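Local coordinates for protein exopolygalacturonate lyase (Vibrio vulnificus, PDB 5A29) that probably cleaves pectate, a polygalacturonate, by beta-elimination as a manganese-binding polysaccharide lyase of family 2, at residues 152-157 against 546-551. Numbering follows the deposited sequence.
Sequences VHELKN and SGYIHG. With MN (manganese (II) ion), chain C; SRT (S,R meso-tartaric acid), chain R; EDO (1,2-ethanediol), chain E.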
loop_
_atom_site.group_PDB
_atom_site.type_symbol
_atom_site.label_atom_id
_atom_site.label_comp_id
_atom_site.label_asym_id
_atom_site.label_seq_id
_atom_site.Cartn_x
_atom_site.Cartn_y
_atom_site.Cartn_z
ATOM N N VAL A 152 9.900 -17.512 3.668
ATOM C CA VAL A 152 10.334 -16.403 4.463
ATOM C C VAL A 152 9.146 -15.456 4.685
ATOM O O VAL A 152 8.120 -15.611 4.010
ATOM C CB VAL A 152 11.484 -15.656 3.770
ATOM C CG1 VAL A 152 12.689 -16.613 3.685
ATOM C CG2 VAL A 152 11.079 -15.138 2.364
ATOM N N HIS A 153 9.288 -14.525 5.635
ATOM C CA HIS A 153 8.283 -13.485 5.906
ATOM C C HIS A 153 8.590 -12.267 5.041
ATOM O O HIS A 153 9.678 -11.664 5.217
ATOM C CB HIS A 153 8.391 -13.106 7.391
ATOM C CG HIS A 153 7.506 -11.968 7.808
ATOM N ND1 HIS A 153 7.923 -10.653 7.841
ATOM C CD2 HIS A 153 6.217 -11.966 8.246
ATOM C CE1 HIS A 153 6.918 -9.883 8.240
ATOM N NE2 HIS A 153 5.879 -10.664 8.520
ATOM N N GLU A 154 7.679 -11.894 4.111
ATOM C CA GLU A 154 7.890 -10.742 3.251
ATOM C C GLU A 154 6.617 -9.834 3.247
ATOM O O GLU A 154 5.534 -10.319 2.912
ATOM C CB GLU A 154 8.140 -11.187 1.819
ATOM C CG GLU A 154 8.188 -10.050 0.776
ATOM C CD GLU A 154 8.595 -10.519 -0.602
ATOM O OE1 GLU A 154 9.773 -10.957 -0.765
ATOM O OE2 GLU A 154 7.794 -10.417 -1.633
ATOM N N LEU A 155 6.793 -8.557 3.543
ATOM C CA LEU A 155 5.762 -7.522 3.359
ATOM C C LEU A 155 6.291 -6.431 2.435
ATOM O O LEU A 155 7.525 -6.255 2.241
ATOM C CB LEU A 155 5.372 -6.894 4.698
ATOM C CG LEU A 155 4.826 -7.790 5.825
ATOM C CD1 LEU A 155 4.336 -6.886 6.922
ATOM C CD2 LEU A 155 3.695 -8.625 5.260
ATOM N N LYS A 156 5.359 -5.690 1.847
ATOM C CA LYS A 156 5.713 -4.620 0.938
ATOM C C LYS A 156 4.509 -3.680 0.849
ATOM O O LYS A 156 3.607 -3.933 0.035
ATOM C CB LYS A 156 6.051 -5.185 -0.462
ATOM C CG LYS A 156 6.597 -4.157 -1.468
ATOM C CD LYS A 156 6.620 -4.786 -2.882
ATOM C CE LYS A 156 7.045 -3.787 -3.964
ATOM N NZ LYS A 156 7.220 -4.425 -5.330
ATOM N N ASN A 157 4.515 -2.621 1.655
ATOM C CA ASN A 157 3.370 -1.686 1.776
ATOM C C ASN A 157 2.070 -2.481 2.056
ATOM O O ASN A 157 1.026 -2.239 1.406
ATOM C CB ASN A 157 3.186 -0.807 0.530
ATOM C CG ASN A 157 4.259 0.249 0.395
ATOM O OD1 ASN A 157 5.056 0.462 1.341
ATOM N ND2 ASN A 157 4.331 0.883 -0.773
ATOM N N SER A 546 -1.899 -3.396 0.456
ATOM C CA SER A 546 -2.412 -4.467 -0.395
ATOM C C SER A 546 -1.403 -5.618 -0.301
ATOM O O SER A 546 -0.249 -5.430 0.178
ATOM C CB SER A 546 -2.514 -4.016 -1.855
ATOM O OG SER A 546 -1.170 -3.656 -2.301
ATOM N N GLY A 547 -1.783 -6.766 -0.842
ATOM C CA GLY A 547 -0.935 -7.968 -0.727
ATOM C C GLY A 547 -0.808 -8.677 -2.071
ATOM O O GLY A 547 -1.384 -8.225 -3.074
ATOM N N TYR A 548 0.054 -9.710 -2.122
ATOM C CA TYR A 548 0.323 -10.485 -3.350
ATOM C C TYR A 548 1.093 -11.736 -2.839
ATOM O O TYR A 548 1.469 -11.809 -1.625
ATOM C CB TYR A 548 1.167 -9.735 -4.417
ATOM C CG TYR A 548 2.537 -9.389 -3.875
ATOM C CD1 TYR A 548 2.712 -8.219 -3.118
ATOM C CD2 TYR A 548 3.627 -10.311 -3.961
ATOM C CE1 TYR A 548 3.933 -7.903 -2.529
ATOM C CE2 TYR A 548 4.847 -10.024 -3.330
ATOM C CZ TYR A 548 4.996 -8.812 -2.627
ATOM O OH TYR A 548 6.219 -8.462 -2.048
ATOM N N ILE A 549 1.232 -12.733 -3.731
ATOM C CA ILE A 549 2.020 -13.934 -3.437
ATOM C C ILE A 549 2.940 -14.097 -4.627
ATOM O O ILE A 549 2.509 -13.942 -5.770
ATOM C CB ILE A 549 1.110 -15.192 -3.253
ATOM C CG1 ILE A 549 0.083 -14.867 -2.155
ATOM C CG2 ILE A 549 1.932 -16.462 -2.877
ATOM C CD1 ILE A 549 -0.892 -15.994 -1.825
ATOM N N HIS A 550 4.207 -14.417 -4.343
ATOM C CA HIS A 550 5.213 -14.478 -5.367
ATOM C C HIS A 550 5.967 -15.830 -5.226
ATOM O O HIS A 550 6.455 -16.156 -4.138
ATOM C CB HIS A 550 6.194 -13.339 -5.139
ATOM C CG HIS A 550 7.231 -13.221 -6.204
ATOM N ND1 HIS A 550 8.511 -12.748 -5.951
ATOM C CD2 HIS A 550 7.196 -13.545 -7.517
ATOM C CE1 HIS A 550 9.209 -12.778 -7.074
ATOM N NE2 HIS A 550 8.433 -13.250 -8.044
ATOM N N GLY A 551 6.061 -16.572 -6.314
ATOM C CA GLY A 551 6.855 -17.828 -6.320
ATOM C C GLY A 551 6.764 -18.446 -7.698
ATOM O O GLY A 551 6.596 -17.731 -8.703
HETATM MN MN MN C . 10.747 -11.699 -2.331
HETATM O O1 SRT R . 5.474 -3.734 -7.104
HETATM O O11 SRT R . 4.154 -3.243 -5.460
HETATM C C1 SRT R . 4.471 -3.158 -6.662
HETATM C C2 SRT R . 3.699 -2.290 -7.640
HETATM O O2 SRT R . 2.648 -2.924 -8.339
HETATM C C3 SRT R . 3.297 -0.980 -6.968
HETATM O O3 SRT R . 4.576 -0.341 -6.806
HETATM C C4 SRT R . 2.288 -0.242 -7.821
HETATM O O4 SRT R . 1.104 -0.425 -7.469
HETATM O O41 SRT R . 2.614 0.421 -8.863
HETATM C C1 EDO E . 10.383 -4.478 5.635
HETATM O O1 EDO E . 9.124 -3.797 5.449
HETATM C C2 EDO E . 10.549 -5.271 4.347
HETATM O O2 EDO E . 9.561 -6.358 4.327
HETATM O O HOH W 1 9.129 -11.113 -3.797
HETATM O O HOH W 2 1.793 -5.239 -1.481
HETATM O O HOH W 3 7.659 -7.218 -4.586
HETATM O O HOH W 4 0.098 -1.303 -0.942
#
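Glu-154 splits its carboxylate between a metal and a phenol: OE1 binds manganese at 2.0 Å, while OE2 accepts a short hydrogen bond of 2.5 Å from Tyr-548 OH. The hydroxyl arrives on the anti side of OE2, 33° out of the carboxylate plane, and OE2 in turn lies at the edge of the ring, in its plane. With CG anti to the backbone N (chi1 172°), the glutamate reaches straight across to the loop 546-551. A metal-bound water then ties in that loop's end, donating to OE2 at 2.6 Å and lying 2.8 Å from His-550 ND1. Tyr-548 thus acts as a second-shell residue, probably fixing the rotation of the carboxylate; His-133 and His-196 complete the protein's share of the metal site.

Lys-156 crosses the tyrosine at about a right angle, its CB 3.6 Å from Tyr-548 OH near the ring plane. Its extended chain runs on to the tartrate, where NZ donates to O1 at 2.6 Å, and another water joins NZ to the tyrosine hydroxyl. Further along, Ser-546 N gives a longish bond of 3.3 Å to Asn-157 O, and a water bridges the carbonyl oxygens of Lys-156 and Ser-546. At this end of the buried contact backbone atoms make the direct bond, whereas at the metal end side chains do; water helps at both.

Residues 152-157 lie in the loop between strand 143-144 and helix 162-168, with Leu-155 against helix 170-184 and Asn-157 against helix 234-250; their partner leads into strand 552-553, and helix 561-564 touches Tyr-548.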